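Local atomic coordinates of lantibiotic dehydratase (Microbispora corallina, PDB entry 5EHK), a protein that is a tRNA-dependent lantibiotic dehydratase of NAI-107 biosynthesis, probably dehydrating serine and threonine residues of the precursor peptide by way of their glutamylated forms. Residues L177-H182 / R358-D363. Numbering follows the deposited sequence.
Sequences LLSAVH and RVHPHD
The imidazole of His360 meets the helix 174-185 through CD2, which approaches CB of Ser179 to 4.2 Å; the methylene stands obliquely to the ring plane. CG of His360 lies anti to the backbone N (chi1 175°), which brings CD2 alongside Ser179. A second flat group, the ring of His182, has the carbonyl O of Leu178 3.1 Å above one face, displaced toward the rim, a contact made within the helix itself. Next along the helix from Ser179, the methyl of Ala180 packs against Val359, whose CG1 branch comes to 4.3 Å of Ala180 CB. The CA-CB bonds of Ala180 and Val359 each point toward the other segment, and their CA atoms, the closest pair, are 7.4 Å apart. The contact is small, about 100 Å² in all, and made by van der Waals touch. Polar ties come from beside it: Trp176 NE1 hydrogen-bonds to His360 O, tying the chain after Val359 to helix 174-185, and Ser179 OG makes a weak hydrogen bond to Gly218 O. The pairing joins one flank of helix 174-185 to the C-terminal end of helix 346-359, where His360 leaves helical geometry and the chain runs on to strand 366-379, while helix 318-339 covers Ala180 with Leu327 and Val359 with Leu323 and Ala326.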
loop_
_atom_site.group_PDB
_atom_site.type_symbol
_atom_site.label_atom_id
_atom_site.label_comp_id
_atom_site.label_asym_id
_atom_site.label_seq_id
_atom_site.Cartn_x
_atom_site.Cartn_y
_atom_site.Cartn_z
ATOM N N LEU A 177 14.900 -19.029 37.662
ATOM C CA LEU A 177 16.309 -18.893 38.012
ATOM C C LEU A 177 16.773 -17.441 38.045
ATOM O O LEU A 177 17.583 -17.063 38.891
ATOM C CB LEU A 177 17.191 -19.692 37.055
ATOM C CG LEU A 177 18.681 -19.574 37.369
ATOM C CD1 LEU A 177 18.958 -20.121 38.760
ATOM C CD2 LEU A 177 19.517 -20.299 36.310
ATOM N N LEU A 178 16.259 -16.624 37.132
ATOM C CA LEU A 178 16.671 -15.229 37.081
ATOM C C LEU A 178 16.253 -14.439 38.328
ATOM O O LEU A 178 17.000 -13.573 38.786
ATOM C CB LEU A 178 16.205 -14.554 35.778
ATOM C CG LEU A 178 17.031 -14.955 34.544
ATOM C CD1 LEU A 178 16.336 -14.579 33.244
ATOM C CD2 LEU A 178 18.445 -14.387 34.597
ATOM N N SER A 179 15.091 -14.753 38.898
ATOM C CA SER A 179 14.690 -14.145 40.175
ATOM C C SER A 179 15.753 -14.303 41.261
ATOM O O SER A 179 16.002 -13.381 42.045
ATOM C CB SER A 179 13.335 -14.664 40.664
ATOM O OG SER A 179 12.279 -14.065 39.927
ATOM N N ALA A 180 16.374 -15.476 41.297
ATOM C CA ALA A 180 17.434 -15.752 42.254
ATOM C C ALA A 180 18.761 -15.086 41.879
ATOM O O ALA A 180 19.486 -14.606 42.753
ATOM C CB ALA A 180 17.618 -17.256 42.426
ATOM N N VAL A 181 19.089 -15.080 40.589
ATOM C CA VAL A 181 20.343 -14.495 40.119
ATOM C C VAL A 181 20.370 -13.013 40.471
ATOM O O VAL A 181 21.408 -12.469 40.859
ATOM C CB VAL A 181 20.512 -14.668 38.584
ATOM C CG1 VAL A 181 21.776 -13.983 38.100
ATOM C CG2 VAL A 181 20.519 -16.155 38.191
ATOM N N HIS A 182 19.203 -12.381 40.362
ATOM C CA HIS A 182 19.014 -10.985 40.750
ATOM C C HIS A 182 19.384 -10.759 42.213
ATOM O O HIS A 182 20.052 -9.779 42.546
ATOM C CB HIS A 182 17.557 -10.582 40.542
ATOM C CG HIS A 182 17.150 -10.503 39.107
ATOM N ND1 HIS A 182 15.840 -10.351 38.713
ATOM C CD2 HIS A 182 17.885 -10.561 37.969
ATOM C CE1 HIS A 182 15.780 -10.314 37.393
ATOM N NE2 HIS A 182 17.006 -10.446 36.918
ATOM N N ARG A 358 10.896 -22.923 48.023
ATOM C CA ARG A 358 11.622 -22.352 49.151
ATOM C C ARG A 358 12.445 -21.168 48.665
ATOM O O ARG A 358 12.405 -20.079 49.245
ATOM C CB ARG A 358 12.506 -23.406 49.826
ATOM C CG ARG A 358 11.950 -23.883 51.174
ATOM C CD ARG A 358 12.717 -25.075 51.712
ATOM N NE ARG A 358 12.339 -26.325 51.061
ATOM C CZ ARG A 358 13.196 -27.301 50.767
ATOM N NH1 ARG A 358 14.486 -27.162 51.064
ATOM N NH2 ARG A 358 12.765 -28.409 50.169
ATOM N N VAL A 359 13.169 -21.399 47.576
ATOM C CA VAL A 359 13.925 -20.363 46.900
ATOM C C VAL A 359 13.010 -19.228 46.499
ATOM O O VAL A 359 13.287 -18.070 46.792
ATOM C CB VAL A 359 14.556 -20.924 45.623
ATOM C CG1 VAL A 359 15.058 -19.802 44.723
ATOM C CG2 VAL A 359 15.667 -21.898 45.975
ATOM N N HIS A 360 11.896 -19.578 45.869
ATOM C CA HIS A 360 10.889 -18.607 45.439
ATOM C C HIS A 360 9.704 -19.352 44.833
ATOM O O HIS A 360 9.881 -20.185 43.937
ATOM C CB HIS A 360 11.464 -17.651 44.384
ATOM C CG HIS A 360 10.455 -16.701 43.815
ATOM N ND1 HIS A 360 9.711 -15.845 44.601
ATOM C CD2 HIS A 360 10.044 -16.495 42.539
ATOM C CE1 HIS A 360 8.898 -15.140 43.832
ATOM N NE2 HIS A 360 9.076 -15.517 42.578
ATOM N N PRO A 361 8.488 -19.049 45.313
ATOM C CA PRO A 361 7.296 -19.737 44.809
ATOM C C PRO A 361 6.957 -19.287 43.396
ATOM O O PRO A 361 6.602 -18.128 43.211
ATOM C CB PRO A 361 6.200 -19.300 45.790
ATOM C CG PRO A 361 6.692 -18.008 46.368
ATOM C CD PRO A 361 8.179 -18.138 46.429
ATOM N N HIS A 362 7.079 -20.185 42.420
ATOM C CA HIS A 362 6.714 -19.864 41.039
ATOM C C HIS A 362 5.752 -20.877 40.432
ATOM O O HIS A 362 5.869 -22.076 40.690
ATOM C CB HIS A 362 7.960 -19.767 40.158
ATOM C CG HIS A 362 7.707 -19.118 38.830
ATOM N ND1 HIS A 362 8.242 -19.595 37.653
ATOM C CD2 HIS A 362 6.987 -18.018 38.501
ATOM C CE1 HIS A 362 7.857 -18.819 36.655
ATOM N NE2 HIS A 362 7.096 -17.855 37.143
ATOM N N ASP A 363 4.831 -20.394 39.599
ATOM C CA ASP A 363 3.838 -21.255 38.957
ATOM C C ASP A 363 4.440 -22.398 38.131
ATOM O O ASP A 363 3.923 -23.523 38.138
ATOM C CB ASP A 363 2.930 -20.434 38.042
ATOM C CG ASP A 363 1.840 -19.713 38.796
ATOM O OD1 ASP A 363 1.771 -19.869 40.036
ATOM O OD2 ASP A 363 1.036 -19.009 38.142
#